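Local atomic coordinates of shikimate 5-dehydrogenase (Mycobacterium fortuitum subsp. fortuitum DSM 46621, PDB entry 4XIJ), a protein that probably catalyses the NADP-dependent interconversion of 3-dehydroshikimate and shikimate, the fourth of seven steps to chorismate, precursor of the aromatic amino acids. Residues A34-L39 with W44-I49; G58-L63 with L81-Q86; I132-T137 with E160-R165; V219-A222 with P226-T229. One frame throughout, in Å; residues are numbered along the deposited sequence. Where two conformers were deposited one is given.

How the contacts relate
Contacts 1 and 2 lie in the substrate-binding domain, on elements flanking the same mixed sheet, and they touch through Ile49 and Leu59; helix 56-61 is the next element after strand 45-50. Both rest on aromatic rings: contact 1 is an edge-to-face pair of Trp44 on buried Tyr36, flanked by buried Tyr46, contact 2 a phenylalanine laid against a valine at a partly exposed place. Contacts 3 and 4 belong to the parallel sheet and have no aromatic pair. Contact 3, partly buried, joins a glycine-rich turn to a helix with a lysine chain, whereas contact 4 is buried and turns on one charged hydrogen bond. Their nearest atoms are about 6 Å apart.

Contact 1 (A34-L39 with W44-I49); sequences AAYRAL and WTYERI
The hydroxyl OH of Tyr36 touches the ring edge of Tyr46, lying in that ring's plane 3.5 Å from Tyr46 CD2, while its hydrogen bond goes to ND1 of His32, one helical turn back. No hydrogen bond joins 34-39 to 44-49; the rest of the contact is aromatic. Trp44 sends the edge of its six-membered ring against the face of Tyr36, an edge-to-face (T-shaped) pair with centroids 5.2 Å apart and planes at 65°. Its leading atom, Trp44 CE3, stands over the middle of the Tyr36 ring, 3.9 Å from Tyr36 CE2, and Trp44 CB comes within 3.7 Å of Tyr36 CD2. With CG of Tyr46 anti to the backbone N (chi1 -161°), that side chain crosses the side chain of Tyr36 at about a right angle, and its own hydroxyl bonds to Ser71 OG. The segments lie on the last two elements of a beta-alpha-beta unit formed by strand 15-20, helix 28-38 and strand 45-50, and Phe260 and Thr261 of helix 246-261 also pack on Tyr36. The helix thus meets the strand and the residue leading into it through ring C-H groups and a pi face, and the hydroxyls of both buried tyrosines find their hydrogen bonds in His32 and Ser71.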
loop_
_atom_site.group_PDB
_atom_site.type_symbol
_atom_site.label_atom_id
_atom_site.label_comp_id
_atom_site.label_asym_id
_atom_site.label_seq_id
_atom_site.Cartn_x
_atom_site.Cartn_y
_atom_site.Cartn_z
ATOM N N ALA A 34 2.216 0.011 18.883
ATOM C CA ALA A 34 2.657 1.366 19.217
ATOM C C ALA A 34 1.467 2.324 19.258
ATOM O O ALA A 34 1.362 3.160 20.163
ATOM C CB ALA A 34 3.671 1.854 18.214
ATOM N N ALA A 35 0.555 2.192 18.304
ATOM C CA ALA A 35 -0.629 3.036 18.301
ATOM C C ALA A 35 -1.566 2.767 19.463
ATOM O O ALA A 35 -1.997 3.713 20.124
ATOM C CB ALA A 35 -1.392 2.843 16.986
ATOM N N TYR A 36 -1.832 1.491 19.745
ATOM C CA TYR A 36 -2.766 1.193 20.811
ATOM C C TYR A 36 -2.240 1.681 22.150
ATOM O O TYR A 36 -3.008 2.211 22.952
ATOM C CB TYR A 36 -3.072 -0.315 20.919
ATOM C CG TYR A 36 -3.629 -0.964 19.646
ATOM C CD1 TYR A 36 -4.170 -0.207 18.572
ATOM C CD2 TYR A 36 -3.546 -2.363 19.471
ATOM C CE1 TYR A 36 -4.617 -0.872 17.410
ATOM C CE2 TYR A 36 -4.020 -3.004 18.344
ATOM C CZ TYR A 36 -4.529 -2.251 17.315
ATOM O OH TYR A 36 -4.927 -2.903 16.191
ATOM N N ARG A 37 -0.942 1.552 22.384
ATOM C CA ARG A 37 -0.371 2.043 23.642
ATOM C C ARG A 37 -0.506 3.584 23.739
ATOM O O ARG A 37 -0.927 4.108 24.775
ATOM C CB ARG A 37 1.097 1.596 23.724
ATOM C CG ARG A 37 1.205 0.119 23.960
ATOM C CD ARG A 37 2.610 -0.457 23.686
ATOM N NE ARG A 37 2.531 -1.907 23.783
ATOM C CZ ARG A 37 3.487 -2.759 23.420
ATOM N NH1 ARG A 37 4.662 -2.338 22.952
ATOM N NH2 ARG A 37 3.280 -4.074 23.539
ATOM N N ALA A 38 -0.243 4.293 22.635
ATOM C CA ALA A 38 -0.395 5.743 22.613
ATOM C C ALA A 38 -1.859 6.195 22.803
ATOM O O ALA A 38 -2.120 7.262 23.381
ATOM C CB ALA A 38 0.172 6.300 21.309
ATOM N N LEU A 39 -2.793 5.352 22.353
ATOM C CA LEU A 39 -4.232 5.626 22.478
ATOM C C LEU A 39 -4.817 5.176 23.810
ATOM O O LEU A 39 -6.012 5.351 24.041
ATOM C CB LEU A 39 -4.992 4.911 21.348
ATOM C CG LEU A 39 -4.726 5.486 19.955
ATOM C CD1 LEU A 39 -5.296 4.565 18.930
ATOM C CD2 LEU A 39 -5.255 6.904 19.778
ATOM N N TRP A 44 -5.120 -4.294 24.398
ATOM C CA TRP A 44 -5.444 -4.884 23.091
ATOM C C TRP A 44 -4.273 -5.723 22.613
ATOM O O TRP A 44 -3.087 -5.388 22.865
ATOM C CB TRP A 44 -5.732 -3.790 22.072
ATOM C CG TRP A 44 -7.110 -3.142 22.215
ATOM C CD1 TRP A 44 -7.836 -2.937 23.367
ATOM C CD2 TRP A 44 -7.864 -2.606 21.155
ATOM N NE1 TRP A 44 -9.036 -2.326 23.063
ATOM C CE2 TRP A 44 -9.066 -2.091 21.710
ATOM C CE3 TRP A 44 -7.654 -2.509 19.770
ATOM C CZ2 TRP A 44 -10.052 -1.487 20.928
ATOM C CZ3 TRP A 44 -8.654 -1.880 18.986
ATOM C CH2 TRP A 44 -9.843 -1.412 19.572
ATOM N N THR A 45 -4.577 -6.807 21.907
ATOM C CA THR A 45 -3.498 -7.651 21.405
ATOM C C THR A 45 -3.433 -7.606 19.873
ATOM O O THR A 45 -4.436 -7.344 19.199
ATOM C CB THR A 45 -3.654 -9.099 21.871
ATOM O OG1 THR A 45 -4.931 -9.610 21.450
ATOM C CG2 THR A 45 -3.531 -9.175 23.396
ATOM N N TYR A 46 -2.250 -7.873 19.336
ATOM C CA TYR A 46 -2.047 -7.896 17.894
ATOM C C TYR A 46 -1.059 -8.988 17.577
ATOM O O TYR A 46 0.127 -8.839 17.888
ATOM C CB TYR A 46 -1.549 -6.536 17.378
ATOM C CG TYR A 46 -1.757 -6.390 15.903
ATOM C CD1 TYR A 46 -1.014 -7.157 15.030
ATOM C CD2 TYR A 46 -2.701 -5.500 15.382
ATOM C CE1 TYR A 46 -1.189 -7.077 13.697
ATOM C CE2 TYR A 46 -2.907 -5.396 13.966
ATOM C CZ TYR A 46 -2.115 -6.221 13.148
ATOM O OH TYR A 46 -2.169 -6.197 11.808
ATOM N N GLU A 47 -1.520 -10.079 16.986
ATOM C CA GLU A 47 -0.619 -11.182 16.728
ATOM C C GLU A 47 -0.343 -11.419 15.249
ATOM O O GLU A 47 -0.939 -10.769 14.409
ATOM C CB GLU A 47 -1.143 -12.448 17.369
ATOM C CG GLU A 47 -2.458 -12.911 16.906
ATOM C CD GLU A 47 -3.056 -13.893 17.933
ATOM O OE1 GLU A 47 -3.829 -13.455 18.815
ATOM O OE2 GLU A 47 -2.710 -15.087 17.889
ATOM N N ARG A 48 0.621 -12.304 14.984
ATOM C CA ARG A 48 0.940 -12.787 13.635
ATOM C C ARG A 48 0.372 -14.156 13.443
ATOM O O ARG A 48 0.706 -15.058 14.242
ATOM C CB ARG A 48 2.437 -12.917 13.419
ATOM C CG ARG A 48 3.175 -11.660 13.320
ATOM C CD ARG A 48 4.741 -11.922 13.137
ATOM N NE ARG A 48 5.326 -10.683 13.627
ATOM C CZ ARG A 48 5.568 -9.621 12.870
ATOM N NH1 ARG A 48 5.350 -9.664 11.558
ATOM N NH2 ARG A 48 5.995 -8.503 13.437
ATOM N N ILE A 49 -0.408 -14.349 12.394
ATOM C CA ILE A 49 -0.940 -15.668 12.079
ATOM C C ILE A 49 -0.546 -16.076 10.675
ATOM O O ILE A 49 -0.945 -15.449 9.704
ATOM C CB ILE A 49 -2.478 -15.700 12.251
ATOM C CG1 ILE A 49 -2.869 -15.260 13.668
ATOM C CG2 ILE A 49 -2.977 -17.094 12.017
ATOM C CD1 ILE A 49 -4.384 -15.024 13.896
#

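Contact 2 (G58-L63 with L81-Q86); sequences GLVSAL and LEFADQ
Phe83 reaches from helix 77-83 onto the last turn of helix 56-61, where Val60 and Ser61 receive its ring. From CB the side chain sets out toward that helix, CG anti to the backbone N (chi1 160°), which lays one ring face against Val60 and one edge against Ser61. CD1 and CE1 run up to Ser61, whose OG lies near the ring plane 3.3 Å from Phe83 CE1, a van der Waals contact only; the hydroxyl's hydrogen bond is with the carbonyl O of Pro57. CD2 and CE2 lie under Val60 CG1, which comes from over the face near the rim: Phe83 CD2 is still 4.1 Å from this methyl, but Phe83 CE2 closes on Val60 CG1 to 3.2 Å, a tight approach. At the tip, Phe83 CZ lies 3.4 Å from Val60 CG1 and 3.6 Å from Val60 CB. The latter carbon lies over the same face, displaced toward the rim, and makes a CH-pi contact 3.9 Å from the centroid and 24° off the normal. Phe83 thus bridges helices 77-83 and 56-61 over Trp108 of strand 108-111, whose ring meets its own at about 60°, while buried Val60 carries the packing on to Leu19 and Leu70 of strands 15-20 and 67-72.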
loop_
_atom_site.group_PDB
_atom_site.type_symbol
_atom_site.label_atom_id
_atom_site.label_comp_id
_atom_site.label_asym_id
_atom_site.label_seq_id
_atom_site.Cartn_x
_atom_site.Cartn_y
_atom_site.Cartn_z
ATOM N N GLY A 58 -11.841 -19.748 6.311
ATOM C CA GLY A 58 -12.161 -20.537 7.487
ATOM C C GLY A 58 -11.633 -19.932 8.766
ATOM O O GLY A 58 -12.276 -19.977 9.808
ATOM N N LEU A 59 -10.447 -19.351 8.696
ATOM C CA LEU A 59 -9.844 -18.746 9.867
ATOM C C LEU A 59 -10.718 -17.572 10.350
ATOM O O LEU A 59 -11.081 -17.478 11.535
ATOM C CB LEU A 59 -8.437 -18.263 9.511
ATOM C CG LEU A 59 -7.704 -17.568 10.648
ATOM C CD1 LEU A 59 -7.513 -18.553 11.766
ATOM C CD2 LEU A 59 -6.383 -17.049 10.154
ATOM N N VAL A 60 -11.028 -16.636 9.446
ATOM C CA VAL A 60 -11.764 -15.441 9.866
ATOM C C VAL A 60 -13.191 -15.791 10.281
ATOM O O VAL A 60 -13.715 -15.201 11.233
ATOM C CB VAL A 60 -11.755 -14.371 8.750
ATOM C CG1 VAL A 60 -12.376 -13.078 9.232
ATOM C CG2 VAL A 60 -10.276 -14.063 8.324
ATOM N N SER A 61 -13.788 -16.791 9.617
ATOM C CA SER A 61 -15.163 -17.169 9.906
ATOM C C SER A 61 -15.309 -17.616 11.333
ATOM O O SER A 61 -16.358 -17.409 11.910
ATOM C CB SER A 61 -15.656 -18.324 9.016
ATOM O OG SER A 61 -15.736 -17.962 7.640
ATOM N N ALA A 62 -14.254 -18.197 11.902
ATOM C CA ALA A 62 -14.339 -18.758 13.247
ATOM C C ALA A 62 -14.083 -17.747 14.388
ATOM O O ALA A 62 -14.270 -18.084 15.589
ATOM C CB ALA A 62 -13.368 -19.919 13.353
ATOM N N LEU A 63 -13.693 -16.525 14.037
ATOM C CA LEU A 63 -13.290 -15.557 15.064
ATOM C C LEU A 63 -14.502 -15.006 15.808
ATOM O O LEU A 63 -15.492 -14.579 15.182
ATOM C CB LEU A 63 -12.480 -14.402 14.460
ATOM C CG LEU A 63 -11.208 -14.795 13.725
ATOM C CD1 LEU A 63 -10.588 -13.511 13.145
ATOM C CD2 LEU A 63 -10.202 -15.514 14.644
ATOM N N LEU A 81 -10.847 -10.049 0.223
ATOM C CA LEU A 81 -11.921 -9.338 -0.480
ATOM C C LEU A 81 -13.130 -10.256 -0.737
ATOM O O LEU A 81 -14.299 -9.847 -0.590
ATOM C CB LEU A 81 -11.391 -8.795 -1.811
ATOM C CG LEU A 81 -12.413 -7.960 -2.620
ATOM C CD1 LEU A 81 -12.820 -6.707 -1.824
ATOM C CD2 LEU A 81 -11.787 -7.582 -3.944
ATOM N N GLU A 82 -12.849 -11.496 -1.141
ATOM C CA GLU A 82 -13.909 -12.479 -1.392
ATOM C C GLU A 82 -14.629 -12.904 -0.135
ATOM O O GLU A 82 -15.811 -13.221 -0.172
ATOM C CB GLU A 82 -13.342 -13.722 -2.074
ATOM C CG GLU A 82 -12.861 -13.455 -3.449
ATOM C CD GLU A 82 -13.363 -14.489 -4.438
ATOM O OE1 GLU A 82 -14.251 -14.173 -5.275
ATOM O OE2 GLU A 82 -12.870 -15.635 -4.368
ATOM N N PHE A 83 -13.920 -12.927 0.985
ATOM C CA PHE A 83 -14.493 -13.429 2.237
ATOM C C PHE A 83 -15.503 -12.429 2.811
ATOM O O PHE A 83 -16.561 -12.816 3.356
ATOM C CB PHE A 83 -13.386 -13.702 3.276
ATOM C CG PHE A 83 -13.909 -13.755 4.664
ATOM C CD1 PHE A 83 -14.514 -14.922 5.166
ATOM C CD2 PHE A 83 -13.839 -12.642 5.469
ATOM C CE1 PHE A 83 -15.106 -14.911 6.435
ATOM C CE2 PHE A 83 -14.391 -12.638 6.728
ATOM C CZ PHE A 83 -15.012 -13.784 7.231
ATOM N N ALA A 84 -15.186 -11.128 2.676
ATOM C CA ALA A 84 -15.881 -10.088 3.445
ATOM C C ALA A 84 -17.338 -9.926 3.000
ATOM O O ALA A 84 -17.653 -9.993 1.806
ATOM C CB ALA A 84 -15.168 -8.762 3.306
ATOM N N ASP A 85 -18.238 -9.687 3.950
ATOM C CA ASP A 85 -19.599 -9.563 3.448
ATOM C C ASP A 85 -19.883 -8.095 3.043
ATOM O O ASP A 85 -20.874 -7.865 2.380
ATOM C CB ASP A 85 -20.605 -10.131 4.456
ATOM C CG ASP A 85 -20.367 -9.618 5.856
ATOM O OD1 ASP A 85 -19.347 -10.031 6.457
ATOM O OD2 ASP A 85 -21.214 -8.824 6.328
ATOM N N GLN A 86 -18.955 -7.175 3.289
ATOM C CA GLN A 86 -19.066 -5.799 2.859
ATOM C C GLN A 86 -17.694 -5.381 2.335
ATOM O O GLN A 86 -16.678 -5.868 2.845
ATOM C CB GLN A 86 -19.529 -4.927 4.028
ATOM C CG GLN A 86 -20.884 -5.433 4.613
ATOM C CD GLN A 86 -21.155 -5.038 6.090
ATOM O OE1 GLN A 86 -21.053 -3.885 6.451
ATOM N NE2 GLN A 86 -21.505 -6.019 6.922
#

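Contact 3 (I132-T137 with E160-R165); sequences IGSGGT and EGKASR. With EDO (1,2-ethanediol), chain D.
Ser134 and Lys162 make most of this contact, without a hydrogen bond between them. The hydroxyl of Ser134 rests on the root of the lysine, Ser134 OG lying 3.5 Å from Lys162 CB, and the carbon beneath it, Ser134 CB, is 3.7 Å from that same Lys162 CB. Further along, the lysine chain bends at chi3 (83°) and its end runs beside the turn: Lys162 CE comes within 3.5 Å of Ser134 O, and Lys162 NZ lies 4.0 Å from Gly135 CA. The ammonium is near the carbonyl of Ser134, at 3.6 Å from Lys162 NZ to Ser134 O, a proximity that would be mildly attractive. Residues 132-137 form the turn between strand 128-132 and helix 138-147, where Gly133, Gly135 and Ala138 fit the GxGxxA pattern of Rossmann-type dinucleotide-binding folds, consistent with an NADP site. Gly133 has a positive phi (103°), at which a side chain would collide with the carbonyl O of the residue before. On the turn, the backbone N of Gly136 donates a nearly straight hydrogen bond of 3.1 Å to O2 of a 1,2-ethanediol, probably a crystallisation additive. Farther out, Thr200 OG1 holds the carbonyl of Ile132, and Asp159 OD2 accepts from the backbone N of Lys162 at the start of helix 160-172. Ala163, beside Ser134, packs on Ile155 and Trp179.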
loop_
_atom_site.group_PDB
_atom_site.type_symbol
_atom_site.label_atom_id
_atom_site.label_comp_id
_atom_site.label_asym_id
_atom_site.label_seq_id
_atom_site.Cartn_x
_atom_site.Cartn_y
_atom_site.Cartn_z
ATOM N N ILE A 132 6.365 2.546 -12.047
ATOM C CA ILE A 132 7.487 1.738 -12.560
ATOM C C ILE A 132 7.253 0.297 -12.109
ATOM O O ILE A 132 7.244 0.029 -10.902
ATOM C CB ILE A 132 8.880 2.222 -12.047
ATOM C CG1 ILE A 132 9.051 3.756 -12.035
ATOM C CG2 ILE A 132 9.994 1.535 -12.845
ATOM C CD1 ILE A 132 8.817 4.411 -13.358
ATOM N N GLY A 133 7.113 -0.627 -13.052
ATOM C CA GLY A 133 6.840 -2.024 -12.756
ATOM C C GLY A 133 5.387 -2.398 -12.987
ATOM O O GLY A 133 4.498 -1.518 -13.126
ATOM N N SER A 134 5.136 -3.701 -13.035
ATOM C CA SER A 134 3.806 -4.234 -13.340
ATOM C C SER A 134 3.421 -5.371 -12.419
ATOM O O SER A 134 2.520 -6.140 -12.746
ATOM C CB SER A 134 3.717 -4.717 -14.795
ATOM O OG SER A 134 4.678 -5.733 -15.051
ATOM N N GLY A 135 4.067 -5.475 -11.257
ATOM C CA GLY A 135 3.861 -6.619 -10.389
ATOM C C GLY A 135 2.681 -6.426 -9.442
ATOM O O GLY A 135 1.801 -5.582 -9.663
ATOM N N GLY A 136 2.631 -7.263 -8.406
ATOM C CA GLY A 136 1.447 -7.372 -7.564
ATOM C C GLY A 136 1.043 -6.123 -6.790
ATOM O O GLY A 136 -0.113 -6.021 -6.351
ATOM N N THR A 137 1.975 -5.178 -6.612
ATOM C CA THR A 137 1.651 -3.940 -5.904
ATOM C C THR A 137 1.262 -2.814 -6.823
ATOM O O THR A 137 0.897 -1.701 -6.359
ATOM C CB THR A 137 2.842 -3.418 -5.022
ATOM O OG1 THR A 137 3.932 -2.958 -5.833
ATOM C CG2 THR A 137 3.349 -4.526 -4.030
ATOM N N GLU A 160 4.544 -6.000 -21.823
ATOM C CA GLU A 160 3.413 -5.266 -22.353
ATOM C C GLU A 160 2.071 -5.871 -21.942
ATOM O O GLU A 160 1.104 -5.154 -21.732
ATOM C CB GLU A 160 3.528 -5.227 -23.879
ATOM C CG GLU A 160 2.405 -4.431 -24.582
ATOM C CD GLU A 160 2.675 -4.179 -26.073
ATOM O OE1 GLU A 160 3.656 -4.747 -26.644
ATOM O OE2 GLU A 160 1.903 -3.389 -26.680
ATOM N N GLY A 161 2.024 -7.180 -21.774
ATOM C CA GLY A 161 0.793 -7.853 -21.371
ATOM C C GLY A 161 0.370 -7.471 -19.965
ATOM O O GLY A 161 -0.786 -7.071 -19.723
ATOM N N LYS A 162 1.306 -7.528 -19.020
ATOM C CA LYS A 162 0.983 -7.130 -17.634
ATOM C C LYS A 162 0.709 -5.651 -17.580
ATOM O O LYS A 162 -0.166 -5.181 -16.863
ATOM C CB LYS A 162 2.106 -7.526 -16.657
ATOM C CG LYS A 162 2.184 -9.077 -16.523
ATOM C CD LYS A 162 3.074 -9.472 -15.370
ATOM C CE LYS A 162 2.268 -9.428 -14.052
ATOM N NZ LYS A 162 3.078 -9.690 -12.811
ATOM N N ALA A 163 1.433 -4.888 -18.376
ATOM C CA ALA A 163 1.175 -3.457 -18.372
ATOM C C ALA A 163 -0.221 -3.118 -18.891
ATOM O O ALA A 163 -0.863 -2.196 -18.399
ATOM C CB ALA A 163 2.236 -2.734 -19.193
ATOM N N SER A 164 -0.699 -3.848 -19.897
ATOM C CA SER A 164 -1.967 -3.477 -20.529
ATOM C C SER A 164 -3.117 -3.633 -19.542
ATOM O O SER A 164 -4.088 -2.876 -19.552
ATOM C CB SER A 164 -2.225 -4.328 -21.781
ATOM O OG SER A 164 -2.542 -5.677 -21.452
ATOM N N ARG A 165 -2.990 -4.611 -18.661
ATOM C CA ARG A 165 -4.040 -4.752 -17.674
ATOM C C ARG A 165 -4.046 -3.600 -16.656
ATOM O O ARG A 165 -5.116 -3.195 -16.180
ATOM C CB ARG A 165 -3.914 -6.118 -17.001
ATOM C CG ARG A 165 -4.226 -7.221 -18.016
ATOM C CD ARG A 165 -4.273 -8.584 -17.401
ATOM N NE ARG A 165 -2.931 -9.063 -17.117
ATOM C CZ ARG A 165 -2.199 -9.755 -17.978
ATOM N NH1 ARG A 165 -2.690 -10.051 -19.172
ATOM N NH2 ARG A 165 -0.988 -10.155 -17.635
HETATM C C1 EDO D . 6.245 -7.930 -6.742
HETATM O O1 EDO D . 6.083 -6.987 -5.672
HETATM C C2 EDO D . 5.118 -8.966 -6.741
HETATM O O2 EDO D . 4.838 -9.378 -8.085
#

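Contact 4 (V219-A222 with P226-T229); sequences VLDA and PWPT
A side-chain hydrogen bond joins the end of strand 218-221 to the N-cap of helix 230-237, closing the loop that connects two neighbouring elements of the parallel sheet domain. Thr229 occupies the N-cap position, and its OG1 donates to Asp221 OD2 over 2.8 Å, meeting the oxygen nearly along its C-O axis. The same threonine oxygen accepts from the backbone N of Ala232 in the first turn of the helix, which leaves the hydroxyl proton for the aspartate. The rotation of Thr229 (chi1 58°) points OG1 at both of these partners and sets the methyl beside the carboxylate, Thr229 CG2 standing 3.5 Å from Asp221 OD2. The other oxygen, Asp221 OD1, takes the backbone N of Ile223, so the carboxylate is gripped on both oxygens; such donors, with the helix N-terminus near, would be expected to stabilise its negative charge. Trp227 completes the contact with its ring edge: Trp227 CZ3 is 3.9 Å from Asp221 CB, which lies in the indole plane, and the carboxylate is turned 61° from that plane. Trp227 lies between Pro226 and Pro228, each preceded by a cis peptide bond. Beyond the contact, Leu231 of helix 230-237 packs on Asp221, while Trp227 also touches Ala232 of that helix and Ala242 of strand 241-243, the edge strand paired with 218-221.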
loop_
_atom_site.group_PDB
_atom_site.type_symbol
_atom_site.label_atom_id
_atom_site.label_comp_id
_atom_site.label_asym_id
_atom_site.label_seq_id
_atom_site.Cartn_x
_atom_site.Cartn_y
_atom_site.Cartn_z
ATOM N N VAL A 219 9.618 11.276 -6.551
ATOM C CA VAL A 219 9.584 9.831 -6.723
ATOM C C VAL A 219 9.346 9.146 -5.383
ATOM O O VAL A 219 10.112 9.368 -4.432
ATOM C CB VAL A 219 10.903 9.313 -7.357
ATOM C CG1 VAL A 219 10.862 7.778 -7.431
ATOM C CG2 VAL A 219 11.067 9.955 -8.756
ATOM N N LEU A 220 8.272 8.357 -5.310
ATOM C CA LEU A 220 7.996 7.459 -4.202
ATOM C C LEU A 220 8.566 6.096 -4.566
ATOM O O LEU A 220 8.124 5.465 -5.526
ATOM C CB LEU A 220 6.484 7.392 -3.916
ATOM C CG LEU A 220 6.055 6.342 -2.911
ATOM C CD1 LEU A 220 6.656 6.670 -1.553
ATOM C CD2 LEU A 220 4.516 6.360 -2.841
ATOM N N ASP A 221 9.592 5.688 -3.816
ATOM C CA ASP A 221 10.222 4.403 -4.000
ATOM C C ASP A 221 9.659 3.450 -2.930
ATOM O O ASP A 221 9.765 3.727 -1.738
ATOM C CB ASP A 221 11.742 4.566 -3.852
ATOM C CG ASP A 221 12.517 3.341 -4.249
ATOM O OD1 ASP A 221 11.934 2.271 -4.495
ATOM O OD2 ASP A 221 13.747 3.468 -4.383
ATOM N N ALA A 222 9.057 2.342 -3.350
ATOM C CA ALA A 222 8.515 1.362 -2.416
ATOM C C ALA A 222 9.617 0.737 -1.550
ATOM O O ALA A 222 9.340 0.236 -0.451
ATOM C CB ALA A 222 7.767 0.271 -3.166
ATOM N N PRO A 226 18.328 -1.063 1.499
ATOM C CA PRO A 226 18.969 0.103 2.128
ATOM C C PRO A 226 18.425 1.444 1.595
ATOM O O PRO A 226 17.683 1.467 0.616
ATOM C CB PRO A 226 20.452 -0.076 1.769
ATOM C CG PRO A 226 20.600 -1.565 1.466
ATOM C CD PRO A 226 19.301 -1.937 0.813
ATOM N N TRP A 227 18.753 2.542 2.260
ATOM C CA TRP A 227 18.318 3.870 1.819
ATOM C C TRP A 227 19.490 4.829 1.975
ATOM O O TRP A 227 20.161 4.789 2.985
ATOM C CB TRP A 227 17.117 4.358 2.640
ATOM C CG TRP A 227 16.491 5.585 2.055
ATOM C CD1 TRP A 227 16.628 6.870 2.497
ATOM C CD2 TRP A 227 15.682 5.644 0.890
ATOM N NE1 TRP A 227 15.924 7.726 1.688
ATOM C CE2 TRP A 227 15.335 6.994 0.688
ATOM C CE3 TRP A 227 15.202 4.679 -0.001
ATOM C CZ2 TRP A 227 14.511 7.401 -0.372
ATOM C CZ3 TRP A 227 14.408 5.085 -1.058
ATOM C CH2 TRP A 227 14.070 6.433 -1.230
ATOM N N PRO A 228 19.720 5.717 1.007
ATOM C CA PRO A 228 18.945 5.885 -0.239
ATOM C C PRO A 228 19.308 4.851 -1.287
ATOM O O PRO A 228 20.481 4.477 -1.461
ATOM C CB PRO A 228 19.356 7.284 -0.718
ATOM C CG PRO A 228 20.792 7.463 -0.140
ATOM C CD PRO A 228 20.752 6.760 1.196
ATOM N N THR A 229 18.297 4.369 -1.990
ATOM C CA THR A 229 18.516 3.497 -3.135
ATOM C C THR A 229 19.256 4.230 -4.261
ATOM O O THR A 229 19.308 5.482 -4.293
ATOM C CB THR A 229 17.169 3.011 -3.677
ATOM O OG1 THR A 229 16.395 4.165 -4.030
ATOM C CG2 THR A 229 16.418 2.159 -2.624
#